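Long-range contacts in isochorismatase family protein (Enterococcus faecalis, PDB 2A67), which is probably a hydrolase of the isochorismatase family, although its substrate and physiological role have not been established: residues Val29-Asn34 with Phe67-Thr72; Glu105-Gln110 with Pro133-Thr138; Met2-Leu7 with Glu98-Thr103; Phe77-Thr82 with Thr90-Leu95. All blocks are in the same frame, centred on the assembly; numbering follows the deposited sequence.

Contact 1: Val29-Asn34 with Phe67-Thr72; sequences VLDKVN and FEKLDT
L30, on helix 26-42, packs against the loop carrying F67 and L70. Its CG sits beside the backbone N (chi1 -56°) and chi2 is extended, so the two methyls are carried out from the helix and divided between partners. CD2 touches the F67 ring at CD2, 4.0 Å away, meeting it obliquely, and it is also within van der Waals range of L70 CD2. CD1 lies against the root of the same ring, and the side chain of L30 crosses those of F67 and L70 at about a right angle.

One turn further along the helix, V33 holds CG1 anti to its backbone N (chi1 164°), which brings that methyl to within 3.5 Å of L70 CD2, the tightest apolar approach here. L70 CD2 is therefore shared by L30 and V33.

K69, bent at chi2 and chi3, reaches back over the outer side of this apolar patch. Its CD passes 4.0 Å from L30 CB, and its NZ reaches D31 OD1 at 2.9 Å, an exposed salt bridge whose hydrogen bond is weak. Next to it, the N34 side-chain amide lies against the backbone of K69 to D71. The loop itself is a type I turn from F67 to L70, with L70 N bonded to F67 O at 3.2 Å. F12, in the loop just after strand 5-10, packs on L30, V33 and L70. The arrangement is that of an alpha/beta sandwich: a helix packed on a parallel sheet, with the loop between two strands folded against it.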
loop_
_atom_site.group_PDB
_atom_site.type_symbol
_atom_site.label_atom_id
_atom_site.label_comp_id
_atom_site.label_asym_id
_atom_site.label_seq_id
_atom_site.Cartn_x
_atom_site.Cartn_y
_atom_site.Cartn_z
ATOM N N VAL D 29 -16.235 15.442 5.379
ATOM C CA VAL D 29 -15.960 14.206 4.650
ATOM C C VAL D 29 -17.281 13.426 4.491
ATOM O O VAL D 29 -17.648 13.009 3.405
ATOM C CB VAL D 29 -14.862 13.345 5.371
ATOM C CG1 VAL D 29 -14.854 11.908 4.847
ATOM C CG2 VAL D 29 -13.512 13.981 5.195
ATOM N N LEU D 30 -18.005 13.241 5.591
ATOM C CA LEU D 30 -19.289 12.533 5.558
ATOM C C LEU D 30 -20.353 13.227 4.675
ATOM O O LEU D 30 -21.156 12.562 4.036
ATOM C CB LEU D 30 -19.793 12.298 6.984
ATOM C CG LEU D 30 -18.862 11.548 7.962
ATOM C CD1 LEU D 30 -19.468 11.577 9.426
ATOM C CD2 LEU D 30 -18.491 10.108 7.552
ATOM N N ASP D 31 -20.347 14.557 4.645
ATOM C CA ASP D 31 -21.242 15.299 3.772
ATOM C C ASP D 31 -20.906 15.009 2.303
ATOM O O ASP D 31 -21.810 14.762 1.503
ATOM C CB ASP D 31 -21.112 16.799 4.025
ATOM C CG ASP D 31 -21.754 17.221 5.316
ATOM O OD1 ASP D 31 -22.735 16.538 5.734
ATOM O OD2 ASP D 31 -21.296 18.254 5.890
ATOM N N LYS D 32 -19.612 15.011 1.979
ATOM C CA LYS D 32 -19.155 14.727 0.609
ATOM C C LYS D 32 -19.467 13.253 0.246
ATOM O O LYS D 32 -19.946 12.946 -0.829
ATOM C CB LYS D 32 -17.661 15.104 0.488
ATOM C CG LYS D 32 -17.104 15.068 -0.903
ATOM C CD LYS D 32 -17.055 16.473 -1.565
ATOM C CE LYS D 32 -15.601 17.093 -1.506
ATOM N NZ LYS D 32 -14.770 17.003 -2.806
ATOM N N VAL D 33 -19.246 12.340 1.180
ATOM C CA VAL D 33 -19.595 10.919 0.970
ATOM C C VAL D 33 -21.100 10.705 0.773
ATOM O O VAL D 33 -21.510 9.976 -0.139
ATOM C CB VAL D 33 -19.064 10.030 2.130
ATOM C CG1 VAL D 33 -19.766 8.637 2.133
ATOM C CG2 VAL D 33 -17.530 9.909 2.009
ATOM N N ASN D 34 -21.930 11.311 1.628
ATOM C CA ASN D 34 -23.375 11.272 1.381
ATOM C C ASN D 34 -23.794 11.787 -0.040
ATOM O O ASN D 34 -24.720 11.241 -0.642
ATOM C CB ASN D 34 -24.102 12.060 2.436
ATOM C CG ASN D 34 -24.374 11.243 3.700
ATOM O OD1 ASN D 34 -24.729 11.814 4.717
ATOM N ND2 ASN D 34 -24.246 9.921 3.623
ATOM N N PHE D 67 -21.198 5.608 11.359
ATOM C CA PHE D 67 -21.643 6.918 11.802
ATOM C C PHE D 67 -23.077 7.100 11.377
ATOM O O PHE D 67 -23.411 6.831 10.217
ATOM C CB PHE D 67 -20.823 8.000 11.107
ATOM C CG PHE D 67 -19.398 8.027 11.541
ATOM C CD1 PHE D 67 -19.060 8.440 12.831
ATOM C CD2 PHE D 67 -18.395 7.648 10.672
ATOM C CE1 PHE D 67 -17.735 8.476 13.239
ATOM C CE2 PHE D 67 -17.064 7.686 11.072
ATOM C CZ PHE D 67 -16.738 8.086 12.370
ATOM N N GLU D 68 -23.907 7.593 12.289
ATOM C CA GLU D 68 -25.333 7.798 12.028
ATOM C C GLU D 68 -25.629 8.709 10.852
ATOM O O GLU D 68 -26.647 8.541 10.199
ATOM C CB GLU D 68 -26.008 8.423 13.249
ATOM C CG GLU D 68 -25.985 7.531 14.444
ATOM C CD GLU D 68 -27.301 6.838 14.650
ATOM O OE1 GLU D 68 -27.823 6.195 13.701
ATOM O OE2 GLU D 68 -27.814 6.954 15.779
ATOM N N LYS D 69 -24.770 9.689 10.612
ATOM C CA LYS D 69 -25.010 10.677 9.533
ATOM C C LYS D 69 -24.963 10.090 8.111
ATOM O O LYS D 69 -25.480 10.723 7.155
ATOM C CB LYS D 69 -24.013 11.838 9.635
ATOM C CG LYS D 69 -24.476 13.175 8.996
ATOM C CD LYS D 69 -23.204 13.845 8.456
ATOM C CE LYS D 69 -23.202 15.388 8.502
ATOM N NZ LYS D 69 -21.779 15.883 8.370
ATOM N N LEU D 70 -24.331 8.920 7.960
ATOM C CA LEU D 70 -24.239 8.259 6.636
ATOM C C LEU D 70 -25.573 7.673 6.181
ATOM O O LEU D 70 -26.251 7.003 6.954
ATOM C CB LEU D 70 -23.161 7.160 6.630
ATOM C CG LEU D 70 -21.687 7.588 6.636
ATOM C CD1 LEU D 70 -20.836 6.396 6.897
ATOM C CD2 LEU D 70 -21.265 8.275 5.306
ATOM N N ASP D 71 -25.918 7.918 4.913
ATOM C CA ASP D 71 -27.140 7.401 4.291
ATOM C C ASP D 71 -26.948 5.948 3.900
ATOM O O ASP D 71 -26.386 5.641 2.859
ATOM C CB ASP D 71 -27.521 8.250 3.055
ATOM C CG ASP D 71 -28.781 7.755 2.352
ATOM O OD1 ASP D 71 -29.743 7.330 3.028
ATOM O OD2 ASP D 71 -28.821 7.803 1.104
ATOM N N THR D 72 -27.414 5.038 4.739
ATOM C CA THR D 72 -27.336 3.604 4.391
ATOM C C THR D 72 -28.724 3.073 4.047
ATOM O O THR D 72 -29.700 3.678 4.467
ATOM C CB THR D 72 -26.731 2.761 5.538
ATOM O OG1 THR D 72 -27.674 2.696 6.615
ATOM C CG2 THR D 72 -25.491 3.431 6.076
HETATM O O HOH W 1 -27.264 10.499 0.654
#

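Contact 2: Glu105-Gln110 with Pro133-Thr138; sequences EIAGVQ and PKTTST
Q110 and T138 meet just past the paired strands, their side chains crossing at about a right angle. Followed outward, the Q110 side chain keeps T138 OG1 as its nearest partner all along: CB lies 3.4 Å from it, CG 3.6 Å, CD a little farther, and the tip, OE1, comes back to 3.1 Å. The chain is extended beyond CG, so it runs past the hydroxyl. That hydroxyl is placed by its own torsion, OG1 anti to the backbone N (chi1 -162°), and it is hydrogen-bonded to E112.

Behind this pair the backbones run parallel. G108 N donates to T135 O at 3.1 Å, lying in the carbonyl plane although the bond is bent (137° at the hydrogen). The return bond, S137 N to G108 O, is weak at 3.4 Å; T136 CA also points its hydrogen at G108 O, 3.1 Å away. The backbone of G108 is twisted into a shape (phi 154°) where a CB would press on the preceding carbonyl, which calls for glycine. Farther back, a water bridges I106 O and T135 OG1, which is also hydrogen-bonded to T132 O.

The peptide bond before Q110 is cis; a cis bond also occurs next to the active site in isochorismatase-family relatives, so it probably marks the site here. Q110 stands at the N-cap position, just before helix 111-125, the crossover of the beta-alpha-beta unit joining strands 103-109 and 128-137. Helix 111-125 packs on I106 and T136, helix 26-42 on A107 and T135, and strand 5-10 lies along the other edge of strand 103-109.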
loop_
_atom_site.group_PDB
_atom_site.type_symbol
_atom_site.label_atom_id
_atom_site.label_comp_id
_atom_site.label_asym_id
_atom_site.label_seq_id
_atom_site.Cartn_x
_atom_site.Cartn_y
_atom_site.Cartn_z
ATOM N N GLU D 105 -14.746 3.370 -6.688
ATOM C CA GLU D 105 -14.547 4.723 -6.146
ATOM C C GLU D 105 -14.398 4.596 -4.623
ATOM O O GLU D 105 -15.334 4.223 -3.934
ATOM C CB GLU D 105 -15.736 5.661 -6.459
ATOM C CG GLU D 105 -15.493 7.095 -5.964
ATOM C CD GLU D 105 -16.620 8.068 -6.350
ATOM O OE1 GLU D 105 -17.383 7.795 -7.330
ATOM O OE2 GLU D 105 -16.696 9.120 -5.685
ATOM N N ILE D 106 -13.243 4.979 -4.104
ATOM C CA ILE D 106 -12.883 4.668 -2.715
ATOM C C ILE D 106 -12.880 5.884 -1.798
ATOM O O ILE D 106 -12.395 6.962 -2.151
ATOM C CB ILE D 106 -11.500 3.949 -2.701
ATOM C CG1 ILE D 106 -11.625 2.602 -3.440
ATOM C CG2 ILE D 106 -10.997 3.672 -1.223
ATOM C CD1 ILE D 106 -10.327 1.974 -3.949
ATOM N N ALA D 107 -13.384 5.700 -0.581
ATOM C CA ALA D 107 -13.353 6.736 0.455
ATOM C C ALA D 107 -13.228 5.997 1.803
ATOM O O ALA D 107 -13.513 4.789 1.876
ATOM C CB ALA D 107 -14.659 7.581 0.403
ATOM N N GLY D 108 -12.715 6.687 2.813
ATOM C CA GLY D 108 -12.848 6.172 4.203
ATOM C C GLY D 108 -11.755 6.665 5.087
ATOM O O GLY D 108 -11.121 7.672 4.799
ATOM N N VAL D 109 -11.522 5.905 6.164
ATOM C CA VAL D 109 -10.547 6.202 7.210
ATOM C C VAL D 109 -9.927 4.855 7.614
ATOM O O VAL D 109 -10.547 3.811 7.378
ATOM C CB VAL D 109 -11.246 6.859 8.473
ATOM C CG1 VAL D 109 -12.039 8.149 8.064
ATOM C CG2 VAL D 109 -12.223 5.856 9.098
ATOM N N GLN D 110 -8.701 4.852 8.137
ATOM C CA GLN D 110 -7.843 6.040 8.160
ATOM C C GLN D 110 -7.025 6.076 6.871
ATOM O O GLN D 110 -6.613 5.038 6.389
ATOM C CB GLN D 110 -6.867 6.005 9.367
ATOM C CG GLN D 110 -7.562 6.378 10.683
ATOM C CD GLN D 110 -6.662 6.126 11.866
ATOM O OE1 GLN D 110 -5.698 6.851 12.117
ATOM N NE2 GLN D 110 -6.947 5.062 12.567
ATOM N N PRO D 133 -12.073 13.912 -4.320
ATOM C CA PRO D 133 -11.244 14.680 -3.405
ATOM C C PRO D 133 -11.907 14.896 -2.038
ATOM O O PRO D 133 -13.128 15.000 -1.960
ATOM C CB PRO D 133 -11.106 16.031 -4.159
ATOM C CG PRO D 133 -11.106 15.604 -5.593
ATOM C CD PRO D 133 -12.228 14.603 -5.621
ATOM N N LYS D 134 -11.102 14.986 -0.981
ATOM C CA LYS D 134 -11.580 15.231 0.389
ATOM C C LYS D 134 -12.554 14.211 0.950
ATOM O O LYS D 134 -13.563 14.558 1.588
ATOM C CB LYS D 134 -12.113 16.657 0.531
ATOM C CG LYS D 134 -11.081 17.687 0.085
ATOM C CD LYS D 134 -11.643 19.116 0.124
ATOM C CE LYS D 134 -10.523 20.078 0.520
ATOM N NZ LYS D 134 -11.095 21.282 1.255
ATOM N N THR D 135 -12.284 12.924 0.694
ATOM C CA THR D 135 -13.192 11.915 1.220
ATOM C C THR D 135 -12.388 10.893 2.068
ATOM O O THR D 135 -12.815 9.776 2.277
ATOM C CB THR D 135 -14.046 11.221 0.101
ATOM O OG1 THR D 135 -13.152 10.666 -0.869
ATOM C CG2 THR D 135 -15.108 12.208 -0.541
ATOM N N THR D 136 -11.193 11.274 2.501
ATOM C CA THR D 136 -10.478 10.451 3.518
ATOM C C THR D 136 -10.114 11.318 4.712
ATOM O O THR D 136 -10.052 12.546 4.614
ATOM C CB THR D 136 -9.192 9.725 2.996
ATOM O OG1 THR D 136 -8.088 10.633 2.996
ATOM C CG2 THR D 136 -9.369 9.174 1.612
ATOM N N SER D 137 -9.877 10.675 5.856
ATOM C CA SER D 137 -9.444 11.436 7.019
ATOM C C SER D 137 -8.626 10.490 7.889
ATOM O O SER D 137 -8.634 9.270 7.670
ATOM C CB SER D 137 -10.650 12.000 7.770
ATOM O OG SER D 137 -10.268 12.618 8.992
ATOM N N THR D 138 -7.916 11.087 8.841
ATOM C CA THR D 138 -7.022 10.389 9.774
ATOM C C THR D 138 -6.772 11.313 10.983
ATOM O O THR D 138 -7.438 12.346 11.128
ATOM C CB THR D 138 -5.713 9.905 9.081
ATOM O OG1 THR D 138 -5.096 8.905 9.883
ATOM C CG2 THR D 138 -4.711 11.028 8.704
HETATM O O HOH W 2 -13.949 9.052 -2.923
#

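Contact 3: Met2-Leu7 with Glu98-Thr103; sequences MKNRAL and EQAVQT
The parallel pairing of strands 5-10 and 103-109 begins here, with R5 and T103 as bridge partners and N4 gathering the turn that leads in. N4 O takes two backbone donors in succession. T103 N, at 3.1 Å, approaches in the carbonyl plane, while Q102 N, at 3.0 Å, comes from 42° above it, so one oxygen receives two successive N-H groups. A6 N then donates to T103 O at 2.9 Å in a nearly straight bond, and R5 CA adds a CH...O contact to the same oxygen.

The N4 side chain adds a bond of its own. Its ND2 donates to A100 O at 2.8 Å, with the acceptor 21° out of the amide plane, which ties N4 to the residue that closes helix 92-98 in a Schellman motif. Among the side chains, A6 CB packs on V101 CG1 at 3.8 Å. R5 starts with CG anti to the backbone N (chi1 -175°) and extends to NE, crossing the T103 side chain at a slant with its CG 3.9 Å from T103 CG2. Beyond, the selenium of selenomethionine M2 rests over one guanidinium face, while NE and NH2 bond to Y40 and E105.

Y40 belongs to helix 26-42, which also packs on L7. T103 touches strand 128-137, at T128 and L130, on the far edge of strand 103-109; on the far edge of strand 5-10, L7 bonds through its backbone to strand 47-52.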
loop_
_atom_site.group_PDB
_atom_site.type_symbol
_atom_site.label_atom_id
_atom_site.label_comp_id
_atom_site.label_asym_id
_atom_site.label_seq_id
_atom_site.Cartn_x
_atom_site.Cartn_y
_atom_site.Cartn_z
HETATM N N MSE D 2 -20.611 5.104 -15.287
HETATM C CA MSE D 2 -21.246 4.661 -14.040
HETATM C C MSE D 2 -21.703 3.209 -14.087
HETATM O O MSE D 2 -22.395 2.765 -13.187
HETATM C CB MSE D 2 -22.421 5.566 -13.635
HETATM C CG MSE D 2 -22.026 6.916 -13.015
HETATM SE SE MSE D 2 -21.135 6.679 -11.253
HETATM C CE MSE D 2 -22.534 5.777 -10.303
ATOM N N LYS D 3 -21.317 2.468 -15.119
ATOM C CA LYS D 3 -21.591 1.032 -15.169
ATOM C C LYS D 3 -20.385 0.224 -14.662
ATOM O O LYS D 3 -19.253 0.672 -14.795
ATOM C CB LYS D 3 -21.986 0.600 -16.594
ATOM C CG LYS D 3 -23.539 0.372 -16.725
ATOM C CD LYS D 3 -24.060 0.503 -18.190
ATOM C CE LYS D 3 -25.611 0.537 -18.243
ATOM N NZ LYS D 3 -26.123 0.140 -19.614
ATOM N N ASN D 4 -20.650 -0.957 -14.102
ATOM C CA ASN D 4 -19.607 -1.843 -13.525
ATOM C C ASN D 4 -18.760 -1.076 -12.528
ATOM O O ASN D 4 -17.540 -1.166 -12.512
ATOM C CB ASN D 4 -18.751 -2.455 -14.657
ATOM C CG ASN D 4 -19.609 -3.150 -15.743
ATOM O OD1 ASN D 4 -19.691 -2.691 -16.875
ATOM N ND2 ASN D 4 -20.236 -4.251 -15.386
ATOM N N ARG D 5 -19.426 -0.296 -11.709
ATOM C CA ARG D 5 -18.746 0.679 -10.833
ATOM C C ARG D 5 -19.402 0.651 -9.467
ATOM O O ARG D 5 -20.646 0.669 -9.398
ATOM C CB ARG D 5 -18.836 2.115 -11.437
ATOM C CG ARG D 5 -18.038 3.184 -10.621
ATOM C CD ARG D 5 -18.032 4.489 -11.460
ATOM N NE ARG D 5 -17.852 5.688 -10.633
ATOM C CZ ARG D 5 -17.566 6.902 -11.097
ATOM N NH1 ARG D 5 -17.381 7.094 -12.413
ATOM N NH2 ARG D 5 -17.440 7.915 -10.240
ATOM N N ALA D 6 -18.576 0.576 -8.384
ATOM C CA ALA D 6 -19.054 0.588 -7.023
ATOM C C ALA D 6 -18.376 1.688 -6.242
ATOM O O ALA D 6 -17.233 2.069 -6.533
ATOM C CB ALA D 6 -18.758 -0.774 -6.306
ATOM N N LEU D 7 -19.094 2.176 -5.247
ATOM C CA LEU D 7 -18.574 3.067 -4.248
ATOM C C LEU D 7 -18.162 2.196 -3.021
ATOM O O LEU D 7 -18.997 1.475 -2.445
ATOM C CB LEU D 7 -19.668 4.020 -3.829
ATOM C CG LEU D 7 -19.343 5.205 -2.915
ATOM C CD1 LEU D 7 -18.301 6.163 -3.573
ATOM C CD2 LEU D 7 -20.628 5.957 -2.593
ATOM N N GLU D 98 -19.201 -11.130 -8.285
ATOM C CA GLU D 98 -20.633 -11.391 -8.397
ATOM C C GLU D 98 -21.403 -10.168 -8.954
ATOM O O GLU D 98 -22.326 -10.326 -9.732
ATOM C CB GLU D 98 -21.152 -11.840 -7.051
ATOM C CG GLU D 98 -22.632 -11.703 -6.740
ATOM C CD GLU D 98 -22.837 -11.712 -5.218
ATOM O OE1 GLU D 98 -22.117 -12.517 -4.531
ATOM O OE2 GLU D 98 -23.664 -10.895 -4.708
ATOM N N GLN D 99 -20.999 -8.966 -8.557
ATOM C CA GLN D 99 -21.633 -7.740 -9.014
ATOM C C GLN D 99 -21.086 -7.185 -10.335
ATOM O O GLN D 99 -21.567 -6.147 -10.784
ATOM C CB GLN D 99 -21.570 -6.659 -7.933
ATOM C CG GLN D 99 -22.341 -6.978 -6.631
ATOM C CD GLN D 99 -23.807 -7.279 -6.876
ATOM O OE1 GLN D 99 -24.322 -8.311 -6.439
ATOM N NE2 GLN D 99 -24.484 -6.381 -7.561
ATOM N N ALA D 100 -20.099 -7.851 -10.938
ATOM C CA ALA D 100 -19.510 -7.448 -12.243
ATOM C C ALA D 100 -18.821 -6.068 -12.174
ATOM O O ALA D 100 -18.869 -5.277 -13.141
ATOM C CB ALA D 100 -20.576 -7.478 -13.371
ATOM N N VAL D 101 -18.188 -5.778 -11.025
ATOM C CA VAL D 101 -17.617 -4.461 -10.757
ATOM C C VAL D 101 -16.171 -4.497 -11.166
ATOM O O VAL D 101 -15.421 -5.383 -10.753
ATOM C CB VAL D 101 -17.771 -4.028 -9.274
ATOM C CG1 VAL D 101 -16.936 -2.753 -8.938
ATOM C CG2 VAL D 101 -19.273 -3.813 -8.918
ATOM N N GLN D 102 -15.776 -3.542 -12.010
ATOM C CA GLN D 102 -14.402 -3.415 -12.403
ATOM C C GLN D 102 -13.811 -2.094 -11.865
ATOM O O GLN D 102 -12.603 -1.941 -11.785
ATOM C CB GLN D 102 -14.320 -3.534 -13.965
ATOM C CG GLN D 102 -13.068 -2.942 -14.666
ATOM C CD GLN D 102 -11.744 -3.599 -14.214
ATOM O OE1 GLN D 102 -10.654 -2.968 -14.292
ATOM N NE2 GLN D 102 -11.832 -4.867 -13.733
ATOM N N THR D 103 -14.665 -1.169 -11.438
ATOM C CA THR D 103 -14.230 0.194 -11.105
ATOM C C THR D 103 -14.670 0.468 -9.711
ATOM O O THR D 103 -15.832 0.223 -9.388
ATOM C CB THR D 103 -14.835 1.271 -12.120
ATOM O OG1 THR D 103 -14.325 0.984 -13.406
ATOM C CG2 THR D 103 -14.333 2.617 -11.837
HETATM O O HOH W 3 -16.011 -0.021 -14.943
#

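Contact 4: Phe77-Thr82 with Thr90-Leu95; sequences FFIRKT and TNLNDL
Apolar contacts do most of the work between F77, I79 and the first turn of helix 92-98. L95 sends its two methyls to different parts of F77: CD2 sits 3.7 Å from F77 CB, and CD1 makes a CH-pi contact over one ring face, 4.2 Å from the centroid and 23° off the normal. I79 lies in the middle. Its CG1 stands beside the backbone N (chi1 -62°), sending CD1 over the N91-L92 backbone and on to L95 CD2 at 4.0 Å, while CG2 meets T90 CB at 3.9 Å. T90 CG2 makes a van der Waals contact with a backbone oxygen, R80 O, at 3.5 Å.

Polar links are few. One water donates to R80 O at 2.7 Å and accepts a longer bond from N91 N. Within the second segment, T90 OG1 receives L92 N at 3.1 Å, an ST turn leading into the helix, and is also bonded to A86 O.

K81, touched at its CB by T90 CG2, turns its amine to H83 O and to a salt bridge with D11; this is consistent with the Asp-Lys pair of the catalytic triad in nicotinamidase-like relatives. The start of helix 92-98 packs back on edge strand 77-81 across the short loop between them, in a Rossmann-like parallel sheet.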
loop_
_atom_site.group_PDB
_atom_site.type_symbol
_atom_site.label_atom_id
_atom_site.label_comp_id
_atom_site.label_asym_id
_atom_site.label_seq_id
_atom_site.Cartn_x
_atom_site.Cartn_y
_atom_site.Cartn_z
ATOM N N PHE D 77 -24.333 -3.098 0.389
ATOM C CA PHE D 77 -23.562 -4.312 0.659
ATOM C C PHE D 77 -22.655 -3.977 1.817
ATOM O O PHE D 77 -22.326 -2.800 2.028
ATOM C CB PHE D 77 -22.737 -4.740 -0.563
ATOM C CG PHE D 77 -23.592 -5.120 -1.773
ATOM C CD1 PHE D 77 -24.345 -6.310 -1.772
ATOM C CD2 PHE D 77 -23.664 -4.290 -2.879
ATOM C CE1 PHE D 77 -25.156 -6.670 -2.897
ATOM C CE2 PHE D 77 -24.481 -4.631 -4.007
ATOM C CZ PHE D 77 -25.231 -5.827 -4.001
ATOM N N PHE D 78 -22.303 -4.998 2.599
ATOM C CA PHE D 78 -21.511 -4.796 3.811
ATOM C C PHE D 78 -20.459 -5.884 3.844
ATOM O O PHE D 78 -20.771 -7.084 3.654
ATOM C CB PHE D 78 -22.418 -4.869 5.067
ATOM C CG PHE D 78 -23.448 -3.770 5.102
ATOM C CD1 PHE D 78 -23.136 -2.548 5.640
ATOM C CD2 PHE D 78 -24.716 -3.953 4.527
ATOM C CE1 PHE D 78 -24.094 -1.515 5.661
ATOM C CE2 PHE D 78 -25.676 -2.923 4.528
ATOM C CZ PHE D 78 -25.348 -1.704 5.087
ATOM N N ILE D 79 -19.215 -5.459 4.059
ATOM C CA ILE D 79 -18.112 -6.395 4.156
ATOM C C ILE D 79 -17.523 -6.314 5.563
ATOM O O ILE D 79 -17.238 -5.217 6.011
ATOM C CB ILE D 79 -17.021 -6.022 3.136
ATOM C CG1 ILE D 79 -17.609 -6.114 1.704
ATOM C CG2 ILE D 79 -15.780 -6.932 3.245
ATOM C CD1 ILE D 79 -17.759 -7.536 1.242
ATOM N N ARG D 80 -17.299 -7.458 6.198
ATOM C CA ARG D 80 -16.597 -7.530 7.493
ATOM C C ARG D 80 -15.111 -7.725 7.216
ATOM O O ARG D 80 -14.761 -8.645 6.477
ATOM C CB ARG D 80 -17.041 -8.796 8.293
ATOM C CG ARG D 80 -18.528 -8.829 8.618
ATOM C CD ARG D 80 -18.950 -10.103 9.282
ATOM N NE ARG D 80 -18.232 -10.394 10.523
ATOM C CZ ARG D 80 -18.492 -11.459 11.247
ATOM N NH1 ARG D 80 -19.426 -12.287 10.811
ATOM N NH2 ARG D 80 -17.820 -11.718 12.395
ATOM N N LYS D 81 -14.256 -6.926 7.839
ATOM C CA LYS D 81 -12.800 -7.167 7.763
ATOM C C LYS D 81 -12.162 -7.119 9.154
ATOM O O LYS D 81 -12.676 -6.489 10.066
ATOM C CB LYS D 81 -12.114 -6.175 6.826
ATOM C CG LYS D 81 -11.889 -4.784 7.390
ATOM C CD LYS D 81 -11.163 -3.918 6.337
ATOM C CE LYS D 81 -10.955 -2.514 6.769
ATOM N NZ LYS D 81 -9.899 -2.460 7.851
ATOM N N THR D 82 -11.024 -7.791 9.263
ATOM C CA THR D 82 -10.223 -7.806 10.460
ATOM C C THR D 82 -8.809 -7.148 10.300
ATOM O O THR D 82 -8.173 -6.817 11.324
ATOM C CB THR D 82 -10.134 -9.246 10.967
ATOM O OG1 THR D 82 -9.481 -10.054 9.989
ATOM C CG2 THR D 82 -11.537 -9.822 11.171
ATOM N N THR D 90 -11.383 -11.532 3.364
ATOM C CA THR D 90 -12.793 -11.125 3.287
ATOM C C THR D 90 -13.492 -11.677 2.033
ATOM O O THR D 90 -12.873 -12.347 1.184
ATOM C CB THR D 90 -12.922 -9.597 3.210
ATOM O OG1 THR D 90 -12.459 -9.167 1.911
ATOM C CG2 THR D 90 -12.109 -8.947 4.272
ATOM N N ASN D 91 -14.789 -11.371 1.963
ATOM C CA ASN D 91 -15.628 -11.687 0.832
ATOM C C ASN D 91 -15.664 -10.530 -0.201
ATOM O O ASN D 91 -16.518 -10.519 -1.069
ATOM C CB ASN D 91 -17.053 -12.006 1.320
ATOM C CG ASN D 91 -17.127 -13.288 2.152
ATOM O OD1 ASN D 91 -16.267 -14.165 2.055
ATOM N ND2 ASN D 91 -18.167 -13.403 2.967
ATOM N N LEU D 92 -14.749 -9.560 -0.093
ATOM C CA LEU D 92 -14.747 -8.387 -1.028
ATOM C C LEU D 92 -14.563 -8.753 -2.503
ATOM O O LEU D 92 -15.370 -8.345 -3.357
ATOM C CB LEU D 92 -13.791 -7.276 -0.600
ATOM C CG LEU D 92 -13.914 -5.960 -1.450
ATOM C CD1 LEU D 92 -15.393 -5.559 -1.644
ATOM C CD2 LEU D 92 -13.069 -4.837 -0.818
ATOM N N ASN D 93 -13.527 -9.529 -2.819
ATOM C CA ASN D 93 -13.246 -9.862 -4.199
ATOM C C ASN D 93 -14.420 -10.661 -4.799
ATOM O O ASN D 93 -14.889 -10.380 -5.941
ATOM C CB ASN D 93 -11.927 -10.596 -4.262
ATOM C CG ASN D 93 -11.299 -10.526 -5.593
ATOM O OD1 ASN D 93 -11.136 -11.562 -6.258
ATOM N ND2 ASN D 93 -10.956 -9.313 -6.038
ATOM N N ASP D 94 -14.970 -11.589 -4.002
ATOM C CA ASP D 94 -16.136 -12.380 -4.455
ATOM C C ASP D 94 -17.376 -11.564 -4.763
ATOM O O ASP D 94 -18.074 -11.856 -5.703
ATOM C CB ASP D 94 -16.522 -13.480 -3.456
ATOM C CG ASP D 94 -15.587 -14.679 -3.515
ATOM O OD1 ASP D 94 -14.695 -14.697 -4.390
ATOM O OD2 ASP D 94 -15.738 -15.588 -2.671
ATOM N N LEU D 95 -17.674 -10.609 -3.908
ATOM C CA LEU D 95 -18.809 -9.744 -4.080
ATOM C C LEU D 95 -18.615 -8.907 -5.383
ATOM O O LEU D 95 -19.503 -8.879 -6.253
ATOM C CB LEU D 95 -18.933 -8.832 -2.841
ATOM C CG LEU D 95 -19.970 -7.704 -3.067
ATOM C CD1 LEU D 95 -21.369 -8.312 -3.213
ATOM C CD2 LEU D 95 -19.938 -6.664 -2.001
HETATM O O HOH W 4 -16.013 -10.437 4.827
#

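How the contacts relate
All four contacts belong to one alpha/beta domain built on a parallel sheet of order 3-2-1-4-5-6. Along the chain, contact 3 closes a long loop that holds contacts 1 and 4, in that order, and contact 2 follows. Contacts 2 and 3 meet on neighbouring strands 5-10 and 103-109, where E105 pairs with R5, although their centres are about 19 Å apart. Contact 1 touches contact 2 through K32 and P133, setting helix 26-42 beside strand 128-137. Contact 4, on edge strand 77-81, reaches contact 3 where F77 packs on Q99, about 14 Å between centres. Together they tie the middle of the sheet to its edge and to helix 26-42.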